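Local coordinates for protein proteophosphoglycan (Silicibacter pomeroyi DSS-3, PDB 2RE3) that is of unknown function but, as a DUF1285-family protein built from repeated structural motifs, may take part in signal transduction, at residues 17-22 with 65-70; 43-48 with 87-92; 96-101 with 151-156; 128-133 with 183-188. All blocks are in the same frame, centred on the assembly; numbering follows the deposited sequence.

Contact 1 of 4, residues 17-22 with 65-70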
loop_
_atom_site.group_PDB
_atom_site.type_symbol
_atom_site.label_atom_id
_atom_site.label_comp_id
_atom_site.label_asym_id
_atom_site.label_seq_id
_atom_site.Cartn_x
_atom_site.Cartn_y
_atom_site.Cartn_z
ATOM N N ALA A 17 -6.014 23.487 6.485
ATOM C CA ALA A 17 -6.970 23.614 7.583
ATOM C C ALA A 17 -7.394 22.215 8.003
ATOM O O ALA A 17 -7.469 21.916 9.188
ATOM C CB ALA A 17 -8.178 24.462 7.200
ATOM N N SER A 18 -7.614 21.347 7.031
ATOM C CA SER A 18 -8.063 20.004 7.321
ATOM C C SER A 18 -7.020 19.225 8.073
ATOM O O SER A 18 -7.355 18.497 8.998
ATOM C CB SER A 18 -8.406 19.275 6.036
ATOM O OG SER A 18 -9.462 19.943 5.404
ATOM N N ALA A 19 -5.761 19.383 7.664
ATOM C CA ALA A 19 -4.631 18.755 8.352
ATOM C C ALA A 19 -4.493 19.231 9.830
ATOM O O ALA A 19 -4.064 18.474 10.702
ATOM C CB ALA A 19 -3.333 19.008 7.571
ATOM N N ARG A 20 -4.853 20.480 10.094
ATOM C CA ARG A 20 -4.808 21.012 11.433
ATOM C C ARG A 20 -5.928 20.428 12.298
ATOM O O ARG A 20 -5.764 20.268 13.497
ATOM C CB ARG A 20 -4.852 22.547 11.404
ATOM C CG ARG A 20 -3.513 23.198 10.989
ATOM C CD ARG A 20 -3.497 24.710 11.209
ATOM N NE ARG A 20 -4.485 25.475 10.424
ATOM C CZ ARG A 20 -4.281 25.979 9.198
ATOM N NH1 ARG A 20 -3.112 25.821 8.582
ATOM N NH2 ARG A 20 -5.250 26.677 8.590
ATOM N N ALA A 21 -7.056 20.081 11.680
ATOM C CA ALA A 21 -8.178 19.437 12.401
ATOM C C ALA A 21 -7.888 17.975 12.788
ATOM O O ALA A 21 -8.457 17.476 13.748
ATOM C CB ALA A 21 -9.440 19.518 11.584
ATOM N N ILE A 22 -7.018 17.293 12.049
ATOM C CA ILE A 22 -6.663 15.912 12.371
ATOM C C ILE A 22 -5.556 15.862 13.429
ATOM O O ILE A 22 -4.645 16.685 13.450
ATOM C CB ILE A 22 -6.120 15.129 11.144
ATOM C CG1 ILE A 22 -7.005 15.282 9.919
ATOM C CG2 ILE A 22 -6.001 13.625 11.453
ATOM C CD1 ILE A 22 -6.297 14.934 8.665
ATOM N N ARG A 65 1.717 11.552 5.997
ATOM C CA ARG A 65 1.539 10.490 7.008
ATOM C C ARG A 65 0.227 10.674 7.761
ATOM O O ARG A 65 -0.497 9.722 8.038
ATOM C CB ARG A 65 2.655 10.522 8.019
ATOM C CG ARG A 65 3.853 9.680 7.692
ATOM C CD ARG A 65 4.879 9.751 8.832
ATOM N NE ARG A 65 5.891 10.687 8.409
ATOM C CZ ARG A 65 6.322 11.742 9.082
ATOM N NH1 ARG A 65 5.918 12.034 10.313
ATOM N NH2 ARG A 65 7.216 12.501 8.507
ATOM N N LEU A 66 -0.076 11.933 8.036
ATOM C CA LEU A 66 -1.265 12.323 8.760
ATOM C C LEU A 66 -2.521 11.946 7.974
ATOM O O LEU A 66 -3.398 11.260 8.503
ATOM C CB LEU A 66 -1.214 13.840 9.044
ATOM C CG LEU A 66 -2.184 14.432 10.061
ATOM C CD1 LEU A 66 -1.871 13.862 11.451
ATOM C CD2 LEU A 66 -2.120 15.994 10.086
ATOM N N PHE A 67 -2.602 12.344 6.703
ATOM C CA PHE A 67 -3.776 11.996 5.913
ATOM C C PHE A 67 -3.825 10.496 5.677
ATOM O O PHE A 67 -4.894 9.934 5.557
ATOM C CB PHE A 67 -3.809 12.722 4.559
ATOM C CG PHE A 67 -4.213 14.149 4.641
ATOM C CD1 PHE A 67 -5.435 14.510 5.160
ATOM C CD2 PHE A 67 -3.384 15.148 4.164
ATOM C CE1 PHE A 67 -5.811 15.835 5.227
ATOM C CE2 PHE A 67 -3.761 16.468 4.226
ATOM C CZ PHE A 67 -4.984 16.799 4.765
ATOM N N SER A 68 -2.669 9.858 5.564
ATOM C CA SER A 68 -2.618 8.428 5.278
ATOM C C SER A 68 -3.175 7.647 6.453
ATOM O O SER A 68 -3.703 6.564 6.260
ATOM C CB SER A 68 -1.183 7.959 4.987
ATOM O OG SER A 68 -0.772 8.351 3.679
ATOM N N SER A 69 -3.040 8.195 7.669
ATOM C CA SER A 69 -3.587 7.545 8.854
ATOM C C SER A 69 -5.127 7.397 8.792
ATOM O O SER A 69 -5.680 6.552 9.497
ATOM C CB SER A 69 -3.181 8.273 10.141
ATOM O OG SER A 69 -3.898 9.495 10.368
ATOM N N ILE A 70 -5.803 8.199 7.966
ATOM C CA ILE A 70 -7.277 8.126 7.932
ATOM C C ILE A 70 -7.811 7.590 6.597
ATOM O O ILE A 70 -8.962 7.827 6.224
ATOM C CB ILE A 70 -7.941 9.476 8.329
ATOM C CG1 ILE A 70 -7.448 10.639 7.434
ATOM C CG2 ILE A 70 -7.713 9.711 9.833
ATOM C CD1 ILE A 70 -8.343 11.884 7.462
#
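Ile22 lies against Leu66 and Phe67, and its two branches divide the work. The longer branch brings CD1 obliquely onto the Phe67 ring, 3.6 Å from CE1, the two side chains crossing at about a right angle. The same methyl also meets Ile70 CD1, at 3.9 Å. The other branch, CG2, reaches Leu66 CD1 at 4.1 Å as the isoleucine and leucine slide past each other in opposite directions. Because Leu66 holds CG anti to its N (chi1 -166°), its branched end faces the first helix, with CD2 closing on the carbonyl oxygen Ala19 O at 3.2 Å. With an alanine in place of Leu66, Ile22 CG2 and the Ala19 carbonyl would probably lose the methyls packed against them, leaving a gap. Ala19 CB, in turn, sits 3.9 Å from Phe67 CZ, while Ser18 CB lies farther off, at the ring edge and near its plane. Across this interface the two segments form no hydrogen bond; it is apolar and mostly buried. Behind it, Ser69 OG donates to Leu66 O over 2.6 Å, in the carbonyl plane and on a lone pair, bonding the serine back to the leucine's carbonyl. Ser18 OG is hydrogen-bonded to Gly14 O, just ahead of the helix. A bound glycerol, probably from the crystallisation liquor, lies close to Ile22. Helix 15-21 thus packs on helix 61-68, whose Phe67 also touches Trp51 of strand 51-53 and Leu80 of strand 77-81, the latter shared with Ile70.

Contact 2 of 4, residues 43-48 with 87-92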
loop_
_atom_site.group_PDB
_atom_site.type_symbol
_atom_site.label_atom_id
_atom_site.label_comp_id
_atom_site.label_asym_id
_atom_site.label_seq_id
_atom_site.Cartn_x
_atom_site.Cartn_y
_atom_site.Cartn_z
HETATM N N MSE A 43 -7.660 15.248 -4.673
HETATM C CA MSE A 43 -6.504 14.590 -4.135
HETATM C C MSE A 43 -6.283 13.287 -4.900
HETATM O O MSE A 43 -7.226 12.528 -5.125
HETATM C CB MSE A 43 -6.696 14.318 -2.630
HETATM C CG MSE A 43 -5.425 13.909 -1.875
HETATM SE SE MSE A 43 -4.211 15.420 -1.608
HETATM C CE MSE A 43 -4.791 15.916 0.156
ATOM N N ARG A 44 -5.025 13.027 -5.248
ATOM C CA ARG A 44 -4.648 11.853 -6.003
ATOM C C ARG A 44 -3.351 11.330 -5.430
ATOM O O ARG A 44 -2.412 12.098 -5.305
ATOM C CB ARG A 44 -4.428 12.232 -7.450
ATOM C CG ARG A 44 -3.833 11.138 -8.296
ATOM C CD ARG A 44 -3.977 11.462 -9.791
ATOM N NE ARG A 44 -3.115 12.574 -10.166
ATOM C CZ ARG A 44 -1.823 12.462 -10.467
ATOM N NH1 ARG A 44 -1.229 11.284 -10.478
ATOM N NH2 ARG A 44 -1.115 13.543 -10.780
ATOM N N ILE A 45 -3.317 10.045 -5.068
ATOM C CA ILE A 45 -2.090 9.357 -4.690
ATOM C C ILE A 45 -1.507 8.706 -5.927
ATOM O O ILE A 45 -2.040 7.701 -6.438
ATOM C CB ILE A 45 -2.343 8.262 -3.637
ATOM C CG1 ILE A 45 -3.092 8.856 -2.424
ATOM C CG2 ILE A 45 -1.023 7.627 -3.210
ATOM C CD1 ILE A 45 -3.431 7.862 -1.337
ATOM N N ALA A 46 -0.427 9.279 -6.435
ATOM C CA ALA A 46 0.214 8.704 -7.634
ATOM C C ALA A 46 0.791 7.319 -7.331
ATOM O O ALA A 46 1.026 6.969 -6.185
ATOM C CB ALA A 46 1.303 9.627 -8.197
ATOM N N ARG A 47 1.008 6.559 -8.393
ATOM C CA ARG A 47 1.623 5.227 -8.360
ATOM C C ARG A 47 2.936 5.157 -7.576
ATOM O O ARG A 47 3.286 4.108 -7.028
ATOM C CB ARG A 47 1.897 4.796 -9.805
ATOM C CG ARG A 47 2.167 3.340 -9.975
ATOM C CD ARG A 47 1.886 2.868 -11.425
ATOM N NE ARG A 47 1.754 1.409 -11.490
ATOM C CZ ARG A 47 2.771 0.540 -11.398
ATOM N NH1 ARG A 47 4.030 0.970 -11.248
ATOM N NH2 ARG A 47 2.531 -0.777 -11.466
ATOM N N ASP A 48 3.675 6.263 -7.562
ATOM C CA ASP A 48 4.937 6.339 -6.839
ATOM C C ASP A 48 4.799 6.825 -5.395
ATOM O O ASP A 48 5.806 7.038 -4.717
ATOM C CB ASP A 48 5.951 7.214 -7.596
ATOM C CG ASP A 48 5.652 8.714 -7.509
ATOM O OD1 ASP A 48 4.573 9.125 -7.057
ATOM O OD2 ASP A 48 6.534 9.498 -7.906
ATOM N N VAL A 87 -14.357 11.999 2.823
ATOM C CA VAL A 87 -14.143 12.517 1.496
ATOM C C VAL A 87 -13.465 11.511 0.590
ATOM O O VAL A 87 -12.593 10.739 1.010
ATOM C CB VAL A 87 -13.326 13.806 1.528
ATOM C CG1 VAL A 87 -14.133 14.916 2.172
ATOM C CG2 VAL A 87 -11.994 13.604 2.240
ATOM N N GLY A 88 -13.854 11.532 -0.674
ATOM C CA GLY A 88 -13.272 10.646 -1.669
ATOM C C GLY A 88 -11.940 11.147 -2.239
ATOM O O GLY A 88 -11.814 12.327 -2.546
ATOM N N ILE A 89 -10.950 10.248 -2.364
ATOM C CA ILE A 89 -9.720 10.560 -3.093
ATOM C C ILE A 89 -9.511 9.593 -4.241
ATOM O O ILE A 89 -10.155 8.568 -4.318
ATOM C CB ILE A 89 -8.453 10.596 -2.190
ATOM C CG1 ILE A 89 -8.117 9.230 -1.642
ATOM C CG2 ILE A 89 -8.656 11.512 -1.029
ATOM C CD1 ILE A 89 -6.729 9.197 -1.114
ATOM N N ARG A 90 -8.609 9.958 -5.138
ATOM C CA ARG A 90 -8.285 9.193 -6.315
ATOM C C ARG A 90 -7.006 8.471 -6.011
ATOM O O ARG A 90 -6.072 9.077 -5.505
ATOM C CB ARG A 90 -8.034 10.130 -7.498
ATOM C CG ARG A 90 -9.155 10.211 -8.519
ATOM C CD ARG A 90 -8.749 11.105 -9.721
ATOM N NE ARG A 90 -8.739 12.490 -9.262
ATOM C CZ ARG A 90 -7.899 13.440 -9.652
ATOM N NH1 ARG A 90 -6.958 13.201 -10.554
ATOM N NH2 ARG A 90 -8.007 14.645 -9.122
ATOM N N VAL A 91 -6.936 7.188 -6.333
ATOM C CA VAL A 91 -5.692 6.457 -6.160
ATOM C C VAL A 91 -5.384 5.772 -7.475
ATOM O O VAL A 91 -6.187 4.994 -7.972
ATOM C CB VAL A 91 -5.768 5.428 -5.021
ATOM C CG1 VAL A 91 -4.452 4.694 -4.912
ATOM C CG2 VAL A 91 -6.156 6.110 -3.697
ATOM N N ASP A 92 -4.231 6.094 -8.047
ATOM C CA ASP A 92 -3.911 5.649 -9.375
ATOM C C ASP A 92 -3.744 4.166 -9.358
ATOM O O ASP A 92 -4.288 3.493 -10.205
ATOM C CB ASP A 92 -2.638 6.314 -9.890
ATOM C CG ASP A 92 -2.888 7.727 -10.372
ATOM O OD1 ASP A 92 -4.071 8.119 -10.466
ATOM O OD2 ASP A 92 -1.898 8.443 -10.639
HETATM O O HOH W 1 0.736 7.736 -10.822
#
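Arg44 reaches along the sheet to Asp92 and lays its guanidinium nearly flat with the carboxylate, the two planes only 17° apart. NH1 donates to Asp92 OD2 over 2.9 Å, from the syn side of the carboxylate and within the guanidinium plane, in a salt bridge whose N-H...O angle of 143° is rather bent. The chain gets there extended up to its bend at CD (chi3 70°), and its CD also rests 3.4 Å from Asp92 OD1. Next to it on the same face, Arg90 crosses Arg44 at a slant; Arg90 NH1 comes 3.9 Å from Arg44 NE. These like charges are probably tolerated because each has an acid of its own, Asp42 for Arg90 NH2 and Asp92 for Arg44, which also makes a cation-pi contact with Phe52. A water joins Asp92 OD2 to Arg47 N. On the other face, Ile45 CD1 meets Ile89 CD1 at 3.6 Å and Val91 CG2 at 4.0 Å, Ile45 and Val91 pointing the same way side by side. Met43, a selenomethionine, lies beside Ile89 likewise. Three backbone bonds stitch the strands: Arg90 N to Met43 O, Ile45 N to Arg90 O and Asp92 N to Ile45 O. Strands 37-45 and 86-91 are the parallel central pair of a six-stranded mixed sheet, first and last in chain order, with antiparallel strands flanking the pair.

Contact 3 of 4, residues 96-101 with 151-156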
loop_
_atom_site.group_PDB
_atom_site.type_symbol
_atom_site.label_atom_id
_atom_site.label_comp_id
_atom_site.label_asym_id
_atom_site.label_seq_id
_atom_site.Cartn_x
_atom_site.Cartn_y
_atom_site.Cartn_z
ATOM N N PHE A 96 -0.250 2.893 -1.134
ATOM C CA PHE A 96 1.117 2.930 -0.583
ATOM C C PHE A 96 2.155 2.332 -1.512
ATOM O O PHE A 96 1.834 1.549 -2.400
ATOM C CB PHE A 96 1.175 2.185 0.732
ATOM C CG PHE A 96 0.225 2.701 1.781
ATOM C CD1 PHE A 96 0.392 3.955 2.328
ATOM C CD2 PHE A 96 -0.785 1.892 2.265
ATOM C CE1 PHE A 96 -0.448 4.406 3.311
ATOM C CE2 PHE A 96 -1.639 2.337 3.259
ATOM C CZ PHE A 96 -1.468 3.607 3.782
ATOM N N VAL A 97 3.395 2.732 -1.310
ATOM C CA VAL A 97 4.515 2.095 -1.932
ATOM C C VAL A 97 5.371 1.478 -0.829
ATOM O O VAL A 97 5.702 2.157 0.128
ATOM C CB VAL A 97 5.368 3.091 -2.736
ATOM C CG1 VAL A 97 6.725 2.481 -3.053
ATOM C CG2 VAL A 97 4.631 3.522 -4.029
ATOM N N ALA A 98 5.711 0.198 -0.976
ATOM C CA ALA A 98 6.679 -0.486 -0.111
ATOM C C ALA A 98 8.084 -0.101 -0.556
ATOM O O ALA A 98 8.476 -0.407 -1.688
ATOM C CB ALA A 98 6.507 -2.028 -0.191
ATOM N N VAL A 99 8.838 0.553 0.321
ATOM C CA VAL A 99 10.177 1.031 -0.030
ATOM C C VAL A 99 11.315 0.254 0.599
ATOM O O VAL A 99 12.472 0.484 0.276
ATOM C CB VAL A 99 10.365 2.492 0.362
ATOM C CG1 VAL A 99 9.381 3.375 -0.457
ATOM C CG2 VAL A 99 10.214 2.659 1.892
ATOM N N ASP A 100 10.998 -0.660 1.494
ATOM C CA ASP A 100 12.010 -1.468 2.141
ATOM C C ASP A 100 11.450 -2.840 2.471
ATOM O O ASP A 100 10.263 -2.988 2.733
ATOM C CB ASP A 100 12.491 -0.770 3.414
ATOM C CG ASP A 100 13.886 -1.174 3.801
ATOM O OD1 ASP A 100 14.584 -1.740 2.939
ATOM O OD2 ASP A 100 14.289 -0.921 4.959
ATOM N N VAL A 101 12.304 -3.854 2.426
ATOM C CA VAL A 101 11.915 -5.183 2.869
ATOM C C VAL A 101 13.085 -5.726 3.658
ATOM O O VAL A 101 14.240 -5.519 3.288
ATOM C CB VAL A 101 11.548 -6.138 1.702
ATOM C CG1 VAL A 101 12.673 -6.217 0.674
ATOM C CG2 VAL A 101 11.225 -7.531 2.238
ATOM N N LEU A 151 -5.814 -1.905 2.391
ATOM C CA LEU A 151 -4.937 -0.936 1.809
ATOM C C LEU A 151 -3.634 -1.676 1.495
ATOM O O LEU A 151 -3.012 -2.248 2.391
ATOM C CB LEU A 151 -4.674 0.199 2.770
ATOM C CG LEU A 151 -5.881 0.930 3.349
ATOM C CD1 LEU A 151 -5.355 1.872 4.417
ATOM C CD2 LEU A 151 -6.689 1.675 2.267
ATOM N N GLU A 152 -3.232 -1.656 0.227
ATOM C CA GLU A 152 -2.076 -2.360 -0.211
ATOM C C GLU A 152 -0.940 -1.416 -0.551
ATOM O O GLU A 152 -1.173 -0.267 -0.873
ATOM C CB GLU A 152 -2.408 -3.171 -1.440
ATOM C CG GLU A 152 -3.246 -4.374 -1.164
ATOM C CD GLU A 152 -3.476 -5.177 -2.423
ATOM O OE1 GLU A 152 -3.968 -4.593 -3.409
ATOM O OE2 GLU A 152 -3.141 -6.378 -2.420
ATOM N N ALA A 153 0.283 -1.953 -0.477
ATOM C CA ALA A 153 1.480 -1.284 -0.927
ATOM C C ALA A 153 2.012 -1.933 -2.241
ATOM O O ALA A 153 2.206 -3.160 -2.333
ATOM C CB ALA A 153 2.534 -1.355 0.163
ATOM N N LEU A 154 2.257 -1.106 -3.247
ATOM C CA LEU A 154 2.979 -1.546 -4.434
ATOM C C LEU A 154 4.447 -1.673 -4.055
ATOM O O LEU A 154 5.029 -0.729 -3.514
ATOM C CB LEU A 154 2.840 -0.539 -5.568
ATOM C CG LEU A 154 3.501 -0.913 -6.883
ATOM C CD1 LEU A 154 2.797 -2.111 -7.509
ATOM C CD2 LEU A 154 3.470 0.289 -7.829
ATOM N N ILE A 155 5.036 -2.835 -4.345
ATOM C CA ILE A 155 6.437 -3.091 -4.001
ATOM C C ILE A 155 7.323 -2.404 -5.050
ATOM O O ILE A 155 7.179 -2.682 -6.229
ATOM C CB ILE A 155 6.703 -4.625 -3.914
ATOM C CG1 ILE A 155 5.906 -5.232 -2.761
ATOM C CG2 ILE A 155 8.155 -4.935 -3.676
ATOM C CD1 ILE A 155 5.703 -6.704 -2.906
ATOM N N ASP A 156 8.201 -1.494 -4.619
ATOM C CA ASP A 156 9.048 -0.704 -5.554
ATOM C C ASP A 156 10.197 -1.542 -6.126
ATOM O O ASP A 156 10.454 -2.635 -5.639
ATOM C CB ASP A 156 9.582 0.578 -4.888
ATOM C CG ASP A 156 10.727 0.315 -3.882
ATOM O OD1 ASP A 156 11.092 -0.858 -3.667
ATOM O OD2 ASP A 156 11.278 1.289 -3.303
#
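Phe96, Val97 and Ala98 pair in parallel with Ala153, Leu154 and Ile155, the short strand axes crossing at -49° and approaching to 4.0 Å. They form the central parallel pair of the second six-stranded mixed sheet, whose strand order repeats that of the first. Leu154 N donates to Phe96 O and Ala98 N to Leu154 O, each over 2.8 Å. At the start of the pairing, Phe96 N to Glu152 O is weak. On one face, Ala153 CB fits between its neighbours, 3.8 Å from Phe96 CB and 4.0 Å from Ala98 CB, so small side chains meet here across the two strands. Phe96 carries its ring beside the backbone N (chi1 -57°), which brings CE2 to Leu151 CB at 3.7 Å; the two side chains meet at a slant, and Leu71 of strand 71-74 touches both. Val97 and Leu154 turn to the other face, where Leu154 packs on Arg47, from the loop after strand 37-45, and Asp93. Val99 and Asp100 both face Thr115 in a classic beta bulge, which breaks the regular alternation just where strand 151-155 ends, while strand 96-104 runs on. There Asp156 takes the N-cap of helix 157-164, its OD1 also bonded to Ser159 OG. Val97 CG1 touches the CB of this aspartate, and its backbone closes the pairing: Asp156 N donates to Ala98 O over 3.1 Å.

Contact 4 of 4, residues 128-133 with 183-188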
loop_
_atom_site.group_PDB
_atom_site.type_symbol
_atom_site.label_atom_id
_atom_site.label_comp_id
_atom_site.label_asym_id
_atom_site.label_seq_id
_atom_site.Cartn_x
_atom_site.Cartn_y
_atom_site.Cartn_z
ATOM N N ASN A 128 -1.366 -10.595 5.804
ATOM C CA ASN A 128 -0.951 -9.571 4.885
ATOM C C ASN A 128 -0.318 -10.235 3.640
ATOM O O ASN A 128 0.923 -10.311 3.515
ATOM C CB ASN A 128 0.052 -8.676 5.570
ATOM C CG ASN A 128 -0.520 -7.939 6.751
ATOM O OD1 ASN A 128 -1.537 -7.245 6.661
ATOM N ND2 ASN A 128 0.146 -8.060 7.864
ATOM N N PRO A 129 -1.156 -10.754 2.723
ATOM C CA PRO A 129 -0.564 -11.536 1.639
ATOM C C PRO A 129 0.114 -10.677 0.604
ATOM O O PRO A 129 -0.194 -9.488 0.497
ATOM C CB PRO A 129 -1.755 -12.271 1.036
ATOM C CG PRO A 129 -2.912 -11.411 1.314
ATOM C CD PRO A 129 -2.618 -10.705 2.623
ATOM N N ILE A 130 1.066 -11.292 -0.095
ATOM C CA ILE A 130 1.703 -10.736 -1.286
ATOM C C ILE A 130 0.887 -11.202 -2.480
ATOM O O ILE A 130 0.544 -12.358 -2.562
ATOM C CB ILE A 130 3.151 -11.228 -1.429
ATOM C CG1 ILE A 130 3.958 -10.743 -0.222
ATOM C CG2 ILE A 130 3.760 -10.712 -2.716
ATOM C CD1 ILE A 130 5.289 -11.427 -0.010
ATOM N N ARG A 131 0.567 -10.307 -3.397
ATOM C CA ARG A 131 -0.265 -10.641 -4.562
ATOM C C ARG A 131 0.560 -10.379 -5.799
ATOM O O ARG A 131 1.397 -9.489 -5.781
ATOM C CB ARG A 131 -1.475 -9.717 -4.536
ATOM C CG ARG A 131 -2.240 -9.605 -5.811
ATOM C CD ARG A 131 -3.615 -9.036 -5.552
ATOM N NE ARG A 131 -3.592 -7.591 -5.301
ATOM C CZ ARG A 131 -3.617 -6.653 -6.250
ATOM N NH1 ARG A 131 -3.634 -6.959 -7.545
ATOM N NH2 ARG A 131 -3.609 -5.377 -5.906
HETATM N N MSE A 132 0.347 -11.169 -6.853
HETATM C CA MSE A 132 0.968 -10.898 -8.162
HETATM C C MSE A 132 -0.026 -10.170 -9.047
HETATM O O MSE A 132 -1.190 -10.552 -9.100
HETATM C CB MSE A 132 1.510 -12.185 -8.861
HETATM C CG MSE A 132 0.578 -13.415 -9.051
HETATM SE SE MSE A 132 1.329 -14.909 -10.192
HETATM C CE MSE A 132 -0.356 -15.876 -10.262
ATOM N N ALA A 133 0.413 -9.085 -9.685
ATOM C CA ALA A 133 -0.377 -8.415 -10.679
ATOM C C ALA A 133 0.661 -8.100 -11.717
ATOM O O ALA A 133 1.858 -8.299 -11.480
ATOM C CB ALA A 133 -1.007 -7.167 -10.118
ATOM N N PHE A 183 3.582 -17.434 -1.578
ATOM C CA PHE A 183 2.911 -16.505 -2.466
ATOM C C PHE A 183 3.470 -16.557 -3.878
ATOM O O PHE A 183 4.580 -16.089 -4.151
ATOM C CB PHE A 183 3.003 -15.127 -1.872
ATOM C CG PHE A 183 2.452 -15.066 -0.493
ATOM C CD1 PHE A 183 1.088 -14.953 -0.293
ATOM C CD2 PHE A 183 3.288 -15.213 0.613
ATOM C CE1 PHE A 183 0.567 -14.965 0.997
ATOM C CE2 PHE A 183 2.764 -15.198 1.912
ATOM C CZ PHE A 183 1.422 -15.057 2.105
ATOM N N PRO A 184 2.695 -17.148 -4.783
ATOM C CA PRO A 184 3.132 -17.206 -6.148
ATOM C C PRO A 184 3.168 -15.840 -6.767
ATOM O O PRO A 184 2.302 -14.993 -6.494
ATOM C CB PRO A 184 2.067 -18.066 -6.834
ATOM C CG PRO A 184 1.351 -18.790 -5.739
ATOM C CD PRO A 184 1.406 -17.825 -4.584
ATOM N N LEU A 185 4.162 -15.663 -7.623
ATOM C CA LEU A 185 4.429 -14.416 -8.295
ATOM C C LEU A 185 4.387 -14.541 -9.825
ATOM O O LEU A 185 4.057 -13.579 -10.513
ATOM C CB LEU A 185 5.809 -13.903 -7.879
ATOM C CG LEU A 185 6.009 -13.162 -6.566
ATOM C CD1 LEU A 185 7.398 -12.505 -6.572
ATOM C CD2 LEU A 185 4.917 -12.131 -6.337
HETATM N N MSE A 186 4.781 -15.697 -10.366
HETATM C CA MSE A 186 4.807 -15.915 -11.815
HETATM C C MSE A 186 5.127 -17.390 -12.062
HETATM O O MSE A 186 5.639 -18.067 -11.184
HETATM C CB MSE A 186 5.844 -14.991 -12.481
HETATM C CG MSE A 186 7.269 -15.583 -12.567
HETATM SE SE MSE A 186 8.749 -14.317 -12.744
HETATM C CE MSE A 186 8.415 -13.422 -11.041
ATOM N N THR A 187 4.838 -17.884 -13.261
ATOM C CA THR A 187 5.085 -19.290 -13.593
ATOM C C THR A 187 6.583 -19.517 -13.716
ATOM O O THR A 187 7.354 -18.574 -13.928
ATOM C CB THR A 187 4.381 -19.727 -14.916
ATOM O OG1 THR A 187 5.014 -19.111 -16.050
ATOM C CG2 THR A 187 2.887 -19.399 -14.899
ATOM N N VAL A 188 6.998 -20.769 -13.571
ATOM C CA VAL A 188 8.395 -21.143 -13.813
ATOM C C VAL A 188 8.821 -20.697 -15.216
ATOM O O VAL A 188 9.844 -20.032 -15.370
ATOM C CB VAL A 188 8.632 -22.666 -13.573
ATOM C CG1 VAL A 188 9.914 -23.137 -14.224
ATOM C CG2 VAL A 188 8.659 -22.939 -12.079
HETATM O O HOH W 2 0.826 -14.495 -4.461
#
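Phe183 lays its ring over the chain at Pro129 and Ile130, where edge strand 130-131 of the second six-stranded sheet runs alongside edge strand 181-185 of the C-terminal three-stranded one. The touching parts, residues 129-132 and 183-186, run within 3° of each other, yet no direct hydrogen bond joins them, so side chains and a water fill the seam between the two sheets. The ring rests with one face toward the backbone, Ile130 N lying 3.6 Å above its plane and offset toward the rim. Beyond, its CE1 meets Pro129 CB obliquely, also at 3.6 Å. The ring sits beside the backbone N (chi1 -56°), which sends it back along the partner chain toward Pro129, while Phe183 CB abuts Ile130 CB at 3.9 Å. A serine at Phe183 would probably leave Pro129 CB and the Ile130 backbone without the ring that packs on them. Farther along, Leu185 CB starts off facing away, but the side chain curls round until CD2 touches Ile130 CG2 at 4.1 Å, in a slanting contact, and comes near Met132 CB as well. Met132 is a selenomethionine modelled in two conformers, so the path of its end is doubtful; Trp173 lies near it and near Pro184. Leu185 and Met186 both face Phe174 in a classic beta bulge, where the chain turns a corner before Thr187 caps the last helix. Arg131 points off the seam, to its salt bridge with Glu152. Between the strands a single water donates to both carbonyls, 2.9 Å from Ile130 O and 2.6 Å from Pro184 O.

From the N terminus, helix 15-21 opens contact 1, which closes when the chain reaches helix 61-68; contact 2 begins inside that loop and closes only at strand 86-91, so the two cross, and Phe67 packs on Met43 where they meet. Contacts 3 and 4 repeat the crossing later in the chain: contact 3 opens at strand 96-104 and closes at strand 151-155, while contact 4 opens between and closes at strand 181-185. The salt bridge of Arg131 with Glu152 joins them. The two halves follow in series, yet Arg47 packs on Val97 and Leu154, binding the first sheet to the second, and contact 4 joins the second sheet to the C-terminal three-stranded sheet.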